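Local coordinates for chorismate mutase protein (Bartonella henselae, PDB 3RMI) that probably catalyses the rearrangement of chorismate to prephenate, as an all-helical dimer of the type II family that holds D-malate here, at residues S12-A15 against Y16-S20; Q19-D22 against N23-T27; H30-A33 against E34-C38; P52-P56 against L57-Y61; E90-H93 against Q94-I98. All coordinates share one frame; numbering follows the deposited sequence.

Interaction 1. Residues S12-A15 against Y16-S20; sequences SELA and YLRQS. With MLT (D-malate), chain D.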
# COMPACT_ATOMS: atom_id res chain seq x y z
N SER A 12 11.66 -24.31 -5.57
CA SER A 12 12.34 -23.84 -4.37
C SER A 12 12.65 -22.31 -4.43
O SER A 12 12.51 -21.59 -3.42
CB SER A 12 13.60 -24.67 -4.16
OG SER A 12 14.17 -24.39 -2.90
N GLU A 13 13.07 -21.82 -5.60
CA GLU A 13 13.31 -20.38 -5.79
C GLU A 13 12.03 -19.59 -5.62
O GLU A 13 11.98 -18.57 -5.00
CB GLU A 13 13.85 -20.09 -7.19
CG GLU A 13 15.33 -20.17 -7.32
CD GLU A 13 15.83 -19.92 -8.78
OE1 GLU A 13 15.39 -18.91 -9.39
OE2 GLU A 13 16.66 -20.72 -9.28
N LEU A 14 10.99 -20.08 -6.26
CA LEU A 14 9.70 -19.44 -6.20
C LEU A 14 9.26 -19.33 -4.74
O LEU A 14 8.87 -18.25 -4.29
CB LEU A 14 8.73 -20.28 -7.00
CG LEU A 14 7.41 -19.69 -7.47
CD1 LEU A 14 7.64 -18.43 -8.29
CD2 LEU A 14 6.66 -20.82 -8.27
N ALA A 15 9.36 -20.43 -4.00
CA ALA A 15 8.99 -20.47 -2.58
C ALA A 15 9.80 -19.48 -1.75
O ALA A 15 9.27 -18.82 -0.87
CB ALA A 15 9.18 -21.87 -2.02
N TYR A 16 11.09 -19.37 -2.05
CA TYR A 16 11.95 -18.48 -1.32
C TYR A 16 11.54 -17.02 -1.56
O TYR A 16 11.43 -16.24 -0.60
CB TYR A 16 13.40 -18.77 -1.68
CG TYR A 16 14.41 -17.83 -1.06
CD1 TYR A 16 15.11 -18.18 0.09
CD2 TYR A 16 14.68 -16.59 -1.65
CE1 TYR A 16 16.06 -17.30 0.66
CE2 TYR A 16 15.61 -15.71 -1.11
CZ TYR A 16 16.30 -16.07 0.04
OH TYR A 16 17.19 -15.16 0.55
N LEU A 17 11.24 -16.66 -2.81
CA LEU A 17 10.81 -15.29 -3.15
C LEU A 17 9.46 -14.99 -2.53
O LEU A 17 9.17 -13.88 -2.09
CB LEU A 17 10.74 -15.11 -4.67
CG LEU A 17 12.12 -15.06 -5.37
CD1 LEU A 17 11.99 -15.51 -6.81
CD2 LEU A 17 12.88 -13.68 -5.29
N ARG A 18 8.62 -15.99 -2.46
CA ARG A 18 7.33 -15.77 -1.85
C ARG A 18 7.41 -15.61 -0.35
O ARG A 18 6.58 -14.92 0.23
CB ARG A 18 6.38 -16.87 -2.25
CG ARG A 18 5.93 -16.70 -3.68
CD ARG A 18 5.22 -17.93 -4.22
NE ARG A 18 4.53 -17.64 -5.46
CZ ARG A 18 3.92 -18.53 -6.22
NH1 ARG A 18 3.93 -19.81 -5.87
NH2 ARG A 18 3.31 -18.15 -7.32
N GLN A 19 8.41 -16.20 0.30
CA GLN A 19 8.61 -15.94 1.74
C GLN A 19 8.84 -14.46 1.94
O GLN A 19 8.34 -13.87 2.91
CB GLN A 19 9.81 -16.69 2.31
CG GLN A 19 9.47 -18.02 2.94
CD GLN A 19 10.64 -19.05 2.92
OE1 GLN A 19 11.82 -18.69 2.71
NE2 GLN A 19 10.31 -20.33 3.15
N SER A 20 9.63 -13.87 1.05
CA SER A 20 10.02 -12.49 1.21
C SER A 20 8.83 -11.57 1.01
O SER A 20 8.56 -10.69 1.82
CB SER A 20 11.13 -12.14 0.23
OG SER A 20 12.39 -12.58 0.69
C1 MLT D . 2.90 -13.94 -7.39
O1 MLT D . 2.91 -15.00 -8.10
O2 MLT D . 2.32 -13.01 -7.92
C2 MLT D . 3.56 -13.81 -6.04
O3 MLT D . 3.52 -15.11 -5.54
C3 MLT D . 3.02 -12.95 -4.89
C4 MLT D . 1.98 -11.84 -5.17
O4 MLT D . 0.85 -12.10 -5.73
O5 MLT D . 2.20 -10.66 -4.79
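L14 lies with its isobutyl end over one face of the R18 guanidinium. Its CG sits 3.8 Å above the guanidinium plane, toward the rim, and L14 CD2 comes 3.8 Å from R18 NH1. The two side chains run alongside each other, one helical turn apart. L14 brings its branch there with CG anti to the backbone N (chi1 -162°). The R18 chain is extended from CG to NE, and its CG passes 3.4 Å from L14 O. The turn beneath is plain helix: R18 N bonds to L14 O, L17 N to E13 O and Q19 N to A15 O. At the guanidinium edge, R18 NE donates to the hydroxyl oxygen O3 of D-malate at 2.7 Å, bent to 141°. R18 NH2 reaches the carboxylate oxygen O1 of malate at 3.3 Å along a straighter path of 171°.

The pocket is shared between chains. R18 NH2 also makes a salt bridge to D55 of the second subunit. R58 and R35 of that subunit bind the same malate, and its I42 packs on L14, L17 and R18. This matches the intertwined type II chorismate mutase dimer, where an arginine from one chain completes the site of the other. A greasy cover on the face leaves the N-H groups at the edge to do the binding, and probably strengthens their pull on the anion.

Interaction 2. Residues Q19-D22 against N23-T27; sequences QSID and NFDIT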
# COMPACT_ATOMS: atom_id res chain seq x y z
N GLN A 19 8.41 -16.20 0.30
CA GLN A 19 8.61 -15.94 1.74
C GLN A 19 8.84 -14.46 1.94
O GLN A 19 8.34 -13.87 2.91
CB GLN A 19 9.81 -16.69 2.31
CG GLN A 19 9.47 -18.02 2.94
CD GLN A 19 10.64 -19.05 2.92
OE1 GLN A 19 11.82 -18.69 2.71
NE2 GLN A 19 10.31 -20.33 3.15
N SER A 20 9.63 -13.87 1.05
CA SER A 20 10.02 -12.49 1.21
C SER A 20 8.83 -11.57 1.01
O SER A 20 8.56 -10.69 1.82
CB SER A 20 11.13 -12.14 0.23
OG SER A 20 12.39 -12.58 0.69
N ILE A 21 8.09 -11.83 -0.06
CA ILE A 21 6.88 -11.09 -0.37
C ILE A 21 5.96 -11.13 0.82
O ILE A 21 5.46 -10.10 1.26
CB ILE A 21 6.21 -11.69 -1.61
CG1 ILE A 21 7.07 -11.33 -2.84
CG2 ILE A 21 4.77 -11.16 -1.76
CD1 ILE A 21 6.89 -12.33 -3.96
N ASP A 22 5.74 -12.32 1.34
CA ASP A 22 4.80 -12.51 2.45
C ASP A 22 5.22 -11.70 3.69
O ASP A 22 4.39 -11.12 4.38
CB ASP A 22 4.68 -13.98 2.76
CG ASP A 22 3.82 -14.74 1.72
OD1 ASP A 22 3.22 -14.07 0.82
OD2 ASP A 22 3.71 -16.00 1.82
N ASN A 23 6.53 -11.61 3.91
CA ASN A 23 7.08 -10.79 4.96
C ASN A 23 6.92 -9.30 4.71
O ASN A 23 6.69 -8.50 5.64
CB ASN A 23 8.57 -11.05 5.02
CG ASN A 23 9.05 -11.22 6.41
OD1 ASN A 23 8.91 -12.32 7.01
ND2 ASN A 23 9.68 -10.16 6.94
N PHE A 24 7.12 -8.90 3.45
CA PHE A 24 6.92 -7.49 3.11
C PHE A 24 5.46 -7.10 3.37
O PHE A 24 5.20 -6.04 3.91
CB PHE A 24 7.30 -7.21 1.68
CG PHE A 24 8.78 -7.36 1.41
CD1 PHE A 24 9.71 -6.86 2.28
CD2 PHE A 24 9.22 -8.00 0.26
CE1 PHE A 24 11.05 -7.00 2.02
CE2 PHE A 24 10.54 -8.13 -0.02
CZ PHE A 24 11.47 -7.65 0.85
N ASP A 25 4.54 -7.97 3.00
CA ASP A 25 3.13 -7.68 3.18
C ASP A 25 2.74 -7.51 4.65
O ASP A 25 1.91 -6.65 4.95
CB ASP A 25 2.27 -8.75 2.50
CG ASP A 25 2.29 -8.63 0.94
OD1 ASP A 25 2.72 -7.57 0.42
OD2 ASP A 25 1.91 -9.62 0.24
N ILE A 26 3.31 -8.28 5.58
CA ILE A 26 3.01 -8.06 7.00
C ILE A 26 3.53 -6.73 7.45
O ILE A 26 2.90 -6.06 8.25
CB ILE A 26 3.68 -9.00 8.01
CG1 ILE A 26 3.74 -10.41 7.54
CG2 ILE A 26 2.87 -8.98 9.34
CD1 ILE A 26 4.03 -11.44 8.68
N THR A 27 4.73 -6.42 7.02
CA THR A 27 5.39 -5.15 7.31
C THR A 27 4.56 -3.99 6.81
O THR A 27 4.34 -3.02 7.53
CB THR A 27 6.76 -5.13 6.65
OG1 THR A 27 7.44 -6.36 7.01
CG2 THR A 27 7.56 -3.99 7.13
O HOH W 1 1.40 -12.12 0.59
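S20 O takes the backbone N-H of F24 at 2.8 Å, and the F24 ring turns one face to the same oxygen. F24 CD2 lies 3.2 Å from S20 O and F24 CG 3.4 Å. The ring leans back over the previous turn because CG sits beside the backbone N (chi1 -67°). S20 CB comes to the same face, 4.1 Å from F24 CE2. The bond itself is fairly straight, with an N-H...O angle of 157°.

I21 and D25 are neighbours on one side of the helix. I21 CG2 meets D25 OD2 at 3.8 Å, a methyl group against a carboxylate oxygen. D25 N is bonded to I21 O in the normal helical way. I21 also touches a bound D-malate.

D22 and D25 are joined through a water. It is hydrogen-bonded to D22 OD1 and to D25 OD2, while the two carboxylate oxygens stay 4.7 Å apart. Two carboxylates this near would probably repel. Salt bridges from the second subunit are the likely offset: D22 OD1 pairs with R58 and D25 OD1 with R35.

Within 23-27, N23 O is held twice. T27 N and T27 OG1 reach it from opposite faces of the carbonyl plane, the hydroxyl at 2.6 Å.

All of this is one stretch of the long helix 4-48. In the dimer its acidic side faces three helices of the second subunit. D22 packs on Y61 of helix 56-72, D25 on L84 of helix 77-106, and I21 on I42 of helix 4-48.

Interaction 3. Residues H30-A33 against E34-C38; sequences HILA and ERFRC. With MLT (D-malate), chain B.
L32 supplies the apolar part, with one methyl set against the side chains of both R35 and F36. L32 CD2 lies 4.4 Å from F36 CE2, an apolar contact, and 4.2 Å from R35 CD. The F36 ring also turns its edge to the backbone: L32 O lies in the ring plane, 3.3 Å from F36 CD2. The same oxygen accepts the F36 backbone N-H at 2.8 Å.

The other backbone bonds are regular. R35 N bonds to I31 O, E34 N to H30 O and R37 N to A33 O.

Charge pairing joins E34 and R37 at the more exposed side of the helix. E34 bends at chi2 (-57°) and R37 bends at chi3, which folds the two ends toward each other. R37 NE makes a salt bridge to E34 OE2 at 3.3 Å, with a weak hydrogen bond to E34 OE1. The aliphatic part of R37 passes over A33 O.

Ligand binding belongs to R35. Its chain is extended from CG to NE and carries the guanidinium to D-malate. R35 NH1 and R35 NH2 both donate to the carboxylate oxygen O5 of malate, at 2.8 and 2.9 Å. Both bonds are bent, near 138°, since two N-H groups share one acceptor.

R35 NE forms a salt bridge with D25 of the second subunit. Along the same chain R35 and F36 lean on helix 77-106, through I87, V91, E90 and Q94. The salt bridge at NE probably limits the rotation of the guanidinium. Its outer N-H pair is then aimed at the anion in this arginine-lined pocket.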
# COMPACT_ATOMS: atom_id res chain seq x y z
N HIS A 30 1.62 -3.48 9.10
CA HIS A 30 1.95 -2.83 10.39
C HIS A 30 2.21 -1.34 10.24
O HIS A 30 1.73 -0.56 11.04
CB HIS A 30 3.12 -3.52 11.06
CG HIS A 30 2.74 -4.77 11.77
ND1 HIS A 30 3.13 -6.02 11.33
CD2 HIS A 30 1.99 -4.98 12.88
CE1 HIS A 30 2.67 -6.94 12.16
NE2 HIS A 30 1.98 -6.33 13.11
N ILE A 31 2.88 -0.93 9.16
CA ILE A 31 3.10 0.49 8.90
C ILE A 31 1.83 1.24 8.58
O ILE A 31 1.59 2.34 9.09
CB ILE A 31 4.08 0.69 7.75
CG1 ILE A 31 5.46 0.27 8.22
CG2 ILE A 31 4.13 2.16 7.33
CD1 ILE A 31 6.39 -0.03 7.03
N LEU A 32 0.99 0.66 7.74
CA LEU A 32 -0.33 1.23 7.50
C LEU A 32 -1.22 1.29 8.76
O LEU A 32 -1.98 2.26 8.92
CB LEU A 32 -1.06 0.44 6.44
CG LEU A 32 -0.63 0.60 4.99
CD1 LEU A 32 -1.45 -0.47 4.20
CD2 LEU A 32 -0.94 1.98 4.49
N ALA A 33 -1.14 0.30 9.64
CA ALA A 33 -1.83 0.41 10.91
C ALA A 33 -1.44 1.70 11.61
O ALA A 33 -2.29 2.40 12.13
CB ALA A 33 -1.52 -0.77 11.84
N GLU A 34 -0.14 2.01 11.67
CA GLU A 34 0.26 3.26 12.33
C GLU A 34 -0.20 4.49 11.55
O GLU A 34 -0.62 5.47 12.15
CB GLU A 34 1.76 3.32 12.59
CG GLU A 34 2.21 2.40 13.73
CD GLU A 34 1.50 2.68 15.06
OE1 GLU A 34 1.47 3.86 15.53
OE2 GLU A 34 0.98 1.71 15.64
N ARG A 35 -0.13 4.43 10.22
CA ARG A 35 -0.53 5.57 9.38
C ARG A 35 -1.99 5.89 9.62
O ARG A 35 -2.36 7.08 9.70
CB ARG A 35 -0.38 5.23 7.91
CG ARG A 35 -0.38 6.47 6.98
CD ARG A 35 -0.55 6.03 5.57
NE ARG A 35 -0.35 7.08 4.58
CZ ARG A 35 -1.25 8.03 4.29
NH1 ARG A 35 -2.40 8.12 4.94
NH2 ARG A 35 -0.99 8.90 3.35
N PHE A 36 -2.82 4.84 9.74
CA PHE A 36 -4.24 5.03 9.98
C PHE A 36 -4.55 5.50 11.41
O PHE A 36 -5.53 6.20 11.64
CB PHE A 36 -5.04 3.78 9.57
CG PHE A 36 -5.42 3.79 8.12
CD1 PHE A 36 -6.51 4.54 7.69
CD2 PHE A 36 -4.62 3.17 7.18
CE1 PHE A 36 -6.85 4.59 6.34
CE2 PHE A 36 -4.94 3.24 5.82
CZ PHE A 36 -6.06 3.94 5.41
N ARG A 37 -3.70 5.16 12.38
CA ARG A 37 -3.80 5.74 13.69
C ARG A 37 -3.61 7.25 13.57
O ARG A 37 -4.38 8.00 14.14
CB ARG A 37 -2.80 5.11 14.67
CG ARG A 37 -3.43 3.93 15.41
CD ARG A 37 -2.44 2.83 15.86
NE ARG A 37 -1.62 3.23 17.01
CZ ARG A 37 -1.92 3.05 18.30
NH1 ARG A 37 -3.06 2.48 18.66
NH2 ARG A 37 -1.08 3.46 19.24
N CYS A 38 -2.64 7.69 12.77
CA CYS A 38 -2.41 9.14 12.59
C CYS A 38 -3.52 9.81 11.86
O CYS A 38 -4.01 10.82 12.32
CB CYS A 38 -1.13 9.43 11.82
SG CYS A 38 0.29 9.17 12.80
C1 MLT B . -5.06 14.15 5.63
O1 MLT B . -5.62 15.26 5.88
O2 MLT B . -5.79 13.34 5.08
C2 MLT B . -3.63 13.82 5.98
O3 MLT B . -3.00 15.06 5.97
C3 MLT B . -2.71 12.92 5.15
C4 MLT B . -3.31 11.97 4.09
O4 MLT B . -4.04 12.40 3.12
O5 MLT B . -3.03 10.74 4.11

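Interaction 4. Residues P52-P56 against L57-Y61; sequences PAVDP and LREQY. With MLT (D-malate), chain B.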
# COMPACT_ATOMS: atom_id res chain seq x y z
N PRO A 52 -12.40 20.44 6.41
CA PRO A 52 -12.99 19.55 5.41
C PRO A 52 -12.14 18.30 5.22
O PRO A 52 -10.93 18.34 5.45
CB PRO A 52 -12.97 20.43 4.16
CG PRO A 52 -11.59 21.15 4.30
CD PRO A 52 -11.38 21.33 5.81
N ALA A 53 -12.79 17.20 4.84
CA ALA A 53 -12.13 15.93 4.56
C ALA A 53 -11.08 16.07 3.46
O ALA A 53 -9.93 15.65 3.64
CB ALA A 53 -13.15 14.87 4.16
N VAL A 54 -11.47 16.64 2.33
CA VAL A 54 -10.53 16.85 1.23
C VAL A 54 -9.85 18.21 1.38
O VAL A 54 -10.49 19.27 1.39
CB VAL A 54 -11.20 16.76 -0.15
CG1 VAL A 54 -10.13 16.84 -1.25
CG2 VAL A 54 -12.03 15.46 -0.26
N ASP A 55 -8.54 18.15 1.50
CA ASP A 55 -7.68 19.31 1.67
C ASP A 55 -6.75 19.36 0.44
O ASP A 55 -5.67 18.77 0.45
CB ASP A 55 -6.90 19.08 2.97
CG ASP A 55 -6.11 20.28 3.41
OD1 ASP A 55 -5.61 21.04 2.56
OD2 ASP A 55 -5.96 20.41 4.66
N PRO A 56 -7.17 20.05 -0.63
CA PRO A 56 -6.48 19.91 -1.93
C PRO A 56 -5.00 20.29 -1.93
O PRO A 56 -4.21 19.58 -2.56
CB PRO A 56 -7.28 20.81 -2.89
CG PRO A 56 -8.32 21.50 -2.09
CD PRO A 56 -8.18 21.12 -0.64
N LEU A 57 -4.63 21.38 -1.25
CA LEU A 57 -3.22 21.77 -1.14
C LEU A 57 -2.39 20.71 -0.44
O LEU A 57 -1.26 20.46 -0.82
CB LEU A 57 -3.05 23.12 -0.42
CG LEU A 57 -3.37 24.38 -1.23
CD1 LEU A 57 -3.06 25.67 -0.42
CD2 LEU A 57 -2.67 24.41 -2.61
N ARG A 58 -2.95 20.07 0.59
CA ARG A 58 -2.25 18.95 1.27
C ARG A 58 -2.04 17.75 0.31
O ARG A 58 -0.93 17.22 0.19
CB ARG A 58 -3.04 18.55 2.53
CG ARG A 58 -2.61 17.26 3.22
CD ARG A 58 -1.19 17.32 3.77
NE ARG A 58 -0.87 16.05 4.42
CZ ARG A 58 0.36 15.56 4.63
NH1 ARG A 58 1.44 16.25 4.27
NH2 ARG A 58 0.50 14.39 5.23
N GLU A 59 -3.11 17.36 -0.38
CA GLU A 59 -3.12 16.22 -1.31
C GLU A 59 -2.06 16.43 -2.37
O GLU A 59 -1.30 15.53 -2.68
CB GLU A 59 -4.50 16.09 -2.00
CG GLU A 59 -5.28 14.77 -1.83
CD GLU A 59 -6.56 14.87 -0.90
OE1 GLU A 59 -6.46 15.15 0.35
OE2 GLU A 59 -7.68 14.60 -1.44
N GLN A 60 -2.03 17.64 -2.92
CA GLN A 60 -1.12 17.99 -4.00
C GLN A 60 0.33 17.88 -3.57
O GLN A 60 1.16 17.42 -4.35
CB GLN A 60 -1.30 19.44 -4.42
CG GLN A 60 -2.21 19.68 -5.56
CD GLN A 60 -2.46 21.19 -5.74
OE1 GLN A 60 -3.62 21.62 -5.77
NE2 GLN A 60 -1.37 22.00 -5.81
N TYR A 61 0.62 18.36 -2.37
CA TYR A 61 1.97 18.26 -1.81
C TYR A 61 2.39 16.79 -1.62
O TYR A 61 3.49 16.39 -1.98
CB TYR A 61 2.03 19.03 -0.46
CG TYR A 61 3.28 18.77 0.35
CD1 TYR A 61 4.50 19.41 0.06
CD2 TYR A 61 3.27 17.85 1.41
CE1 TYR A 61 5.66 19.15 0.81
CE2 TYR A 61 4.42 17.58 2.15
CZ TYR A 61 5.61 18.23 1.85
OH TYR A 61 6.72 17.96 2.61
C1 MLT B . -5.06 14.15 5.63
O1 MLT B . -5.62 15.26 5.88
O2 MLT B . -5.79 13.34 5.08
C2 MLT B . -3.63 13.82 5.98
O3 MLT B . -3.00 15.06 5.97
C3 MLT B . -2.71 12.92 5.15
C4 MLT B . -3.31 11.97 4.09
O4 MLT B . -4.04 12.40 3.12
O5 MLT B . -3.03 10.74 4.11
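D55 is the N-cap of helix 56-72, and R58, three residues on, meets its carboxylate from the first turn. D55 OD1 accepts from R58 N at 3.4 Å, a weak capping bond. P56 follows as the first helical residue, and E59 N bonds to D55 O in the first regular turn.

R58 can be followed outward. Its CB packs against the cap, 3.4 Å from D55 O and 3.6 Å from D55 OD1. CG and CD then run past the hydroxyl oxygen O3 of D-malate. The chain bends at chi2 (63°), and this turns NE onto the ligand. R58 NE donates to malate O3 at 2.8 Å, with an angle of 153°. Beyond CZ, R58 NH2 lies 3.5 Å from malate C3 and makes a salt bridge to D22 of the second subunit. The D55 and R58 planes are 75° apart, and their charged ends do not pair with each other.

D55 OD2 is instead bridged to R18 of the second subunit, which also binds this malate. One carboxylate thus caps the helix through OD1 and bridges to the other chain through OD2.

On another side of the turn V54 and E59 cross at about a right angle. E59 OE1 is buried with no partner in the model, while V54 CG1 lies 3.3 Å from E59 OE2.

Interaction 5. Residues E90-H93 against Q94-I98; sequences EVVH and QHEVI. With MLT (D-malate), chain B; EDO (1,2-ethanediol), chain C.
V91 and H95 form part of the wall beside D-malate and touch each other as well as the ligand. V91 CG1 is 3.5 Å from malate O2, and H95 CE1 is 3.3 Å from the same carboxylate oxygen. No hydrogen bond joins either residue to malate. The two side chains leave the helix in the same direction. V91 CG1 sits over one face of the H95 ring, 3.8 Å from its centroid and 22° off the ring normal: a CH-pi contact. A chi1 of 170° turns this V91 methyl toward the ring. V91 O lies over the ring face too, and accepts the H95 backbone N-H.

The next shell fixes the ring. H95 NE2 is hydrogen-bonded to T39 O of helix 4-48, while ND1 is buried with no partner in the model. A53 of the loop before helix 56-72 packs on H95.

Further along the helix a second CH-pi contact repeats the spacing. V97 CG2 stands over a face of the H93 ring, 3.9 Å from its centroid and 27° off the normal. E90 and Q94 pass each other with their carboxylate and amide planes nearly perpendicular, E90 OE2 3.9 Å from Q94 NE2. Q94 OE1 is held by Q40. An ethanediol, probably from the crystallisation liquor, lies at Q94 NE2.

T39 O and the V91 methyl hold the H95 ring where its CE1 meets malate O2. Around that oxygen this helix therefore offers carbon groups. The polar grip on the ligand is left to R58, R35, Q62, K46, and R18 of the second subunit.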
# COMPACT_ATOMS: atom_id res chain seq x y z
N GLU A 90 -9.38 6.04 1.12
CA GLU A 90 -9.84 5.42 2.34
C GLU A 90 -9.84 6.46 3.45
O GLU A 90 -10.76 6.53 4.24
CB GLU A 90 -8.93 4.27 2.71
CG GLU A 90 -9.37 3.53 3.95
CD GLU A 90 -10.74 2.89 3.81
OE1 GLU A 90 -11.21 2.71 2.65
OE2 GLU A 90 -11.34 2.53 4.84
N VAL A 91 -8.78 7.26 3.50
CA VAL A 91 -8.64 8.28 4.55
C VAL A 91 -9.79 9.28 4.49
O VAL A 91 -10.35 9.64 5.52
CB VAL A 91 -7.29 9.01 4.45
CG1 VAL A 91 -7.27 10.22 5.38
CG2 VAL A 91 -6.15 8.04 4.81
N VAL A 92 -10.15 9.70 3.29
CA VAL A 92 -11.19 10.69 3.11
C VAL A 92 -12.53 10.10 3.55
O VAL A 92 -13.31 10.76 4.26
CB VAL A 92 -11.22 11.20 1.63
CG1 VAL A 92 -12.55 11.78 1.30
CG2 VAL A 92 -10.09 12.21 1.39
N HIS A 93 -12.78 8.84 3.18
CA HIS A 93 -13.91 8.10 3.72
C HIS A 93 -13.89 8.11 5.25
O HIS A 93 -14.91 8.39 5.89
CB HIS A 93 -13.94 6.64 3.23
CG HIS A 93 -15.06 5.82 3.82
ND1 HIS A 93 -14.84 4.70 4.59
CD2 HIS A 93 -16.40 5.98 3.77
CE1 HIS A 93 -16.00 4.20 4.99
NE2 HIS A 93 -16.96 4.96 4.50
N GLN A 94 -12.75 7.80 5.85
CA GLN A 94 -12.70 7.71 7.30
C GLN A 94 -12.93 9.05 7.97
O GLN A 94 -13.55 9.12 9.04
CB GLN A 94 -11.38 7.13 7.77
CG GLN A 94 -11.38 5.62 7.82
CD GLN A 94 -10.12 5.05 8.47
OE1 GLN A 94 -9.36 5.78 9.14
NE2 GLN A 94 -9.89 3.76 8.28
N HIS A 95 -12.45 10.12 7.34
CA HIS A 95 -12.67 11.46 7.84
C HIS A 95 -14.14 11.81 7.83
O HIS A 95 -14.65 12.41 8.78
CB HIS A 95 -11.89 12.48 7.01
CG HIS A 95 -10.42 12.51 7.32
ND1 HIS A 95 -9.55 13.37 6.69
CD2 HIS A 95 -9.68 11.81 8.20
CE1 HIS A 95 -8.34 13.20 7.17
NE2 HIS A 95 -8.38 12.26 8.09
N GLU A 96 -14.83 11.44 6.76
CA GLU A 96 -16.27 11.66 6.66
C GLU A 96 -17.04 10.84 7.69
O GLU A 96 -18.01 11.34 8.28
CB GLU A 96 -16.76 11.37 5.24
CG GLU A 96 -16.23 12.38 4.19
CD GLU A 96 -16.50 11.99 2.73
OE1 GLU A 96 -16.80 10.80 2.42
OE2 GLU A 96 -16.38 12.91 1.87
N VAL A 97 -16.62 9.59 7.93
CA VAL A 97 -17.30 8.74 8.94
C VAL A 97 -17.16 9.30 10.36
O VAL A 97 -18.12 9.32 11.13
CB VAL A 97 -16.82 7.26 8.88
CG1 VAL A 97 -17.31 6.47 10.12
CG2 VAL A 97 -17.33 6.60 7.59
N ILE A 98 -15.97 9.78 10.69
CA ILE A 98 -15.76 10.42 11.98
C ILE A 98 -16.64 11.68 12.14
O ILE A 98 -17.20 11.89 13.21
CB ILE A 98 -14.25 10.72 12.21
CG1 ILE A 98 -13.50 9.38 12.38
CG2 ILE A 98 -14.04 11.59 13.41
CD1 ILE A 98 -12.06 9.36 11.86
C1 MLT B . -5.06 14.15 5.63
O1 MLT B . -5.62 15.26 5.88
O2 MLT B . -5.79 13.34 5.08
C2 MLT B . -3.63 13.82 5.98
O3 MLT B . -3.00 15.06 5.97
C3 MLT B . -2.71 12.92 5.15
C4 MLT B . -3.31 11.97 4.09
O4 MLT B . -4.04 12.40 3.12
O5 MLT B . -3.03 10.74 4.11
C1 EDO C . -7.83 0.52 10.15
O1 EDO C . -8.17 -0.84 10.46
C2 EDO C . -7.72 0.65 8.64
O2 EDO C . -8.67 1.61 8.19

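How the interactions relate
Each contact is local, so none closes a long loop, and none nests in or crosses another. Interactions 1, 2 and 3 follow one another along helix 4-48. The first two share Q19 and S20, and 23-27 ends just before 30-33 begins. Interaction 4 forms the entry from the loop into helix 56-72, and interaction 5 lies on helix 77-106. Its centre is about 13 Å from that of interaction 4 and 14 Å from that of interaction 3. It touches both, through F36 with Q94 and V54 with V92. Interactions 3, 4 and 5 line one malate pocket. Interaction 1 reaches the other malate, with its centre about 40 Å from that of interaction 4.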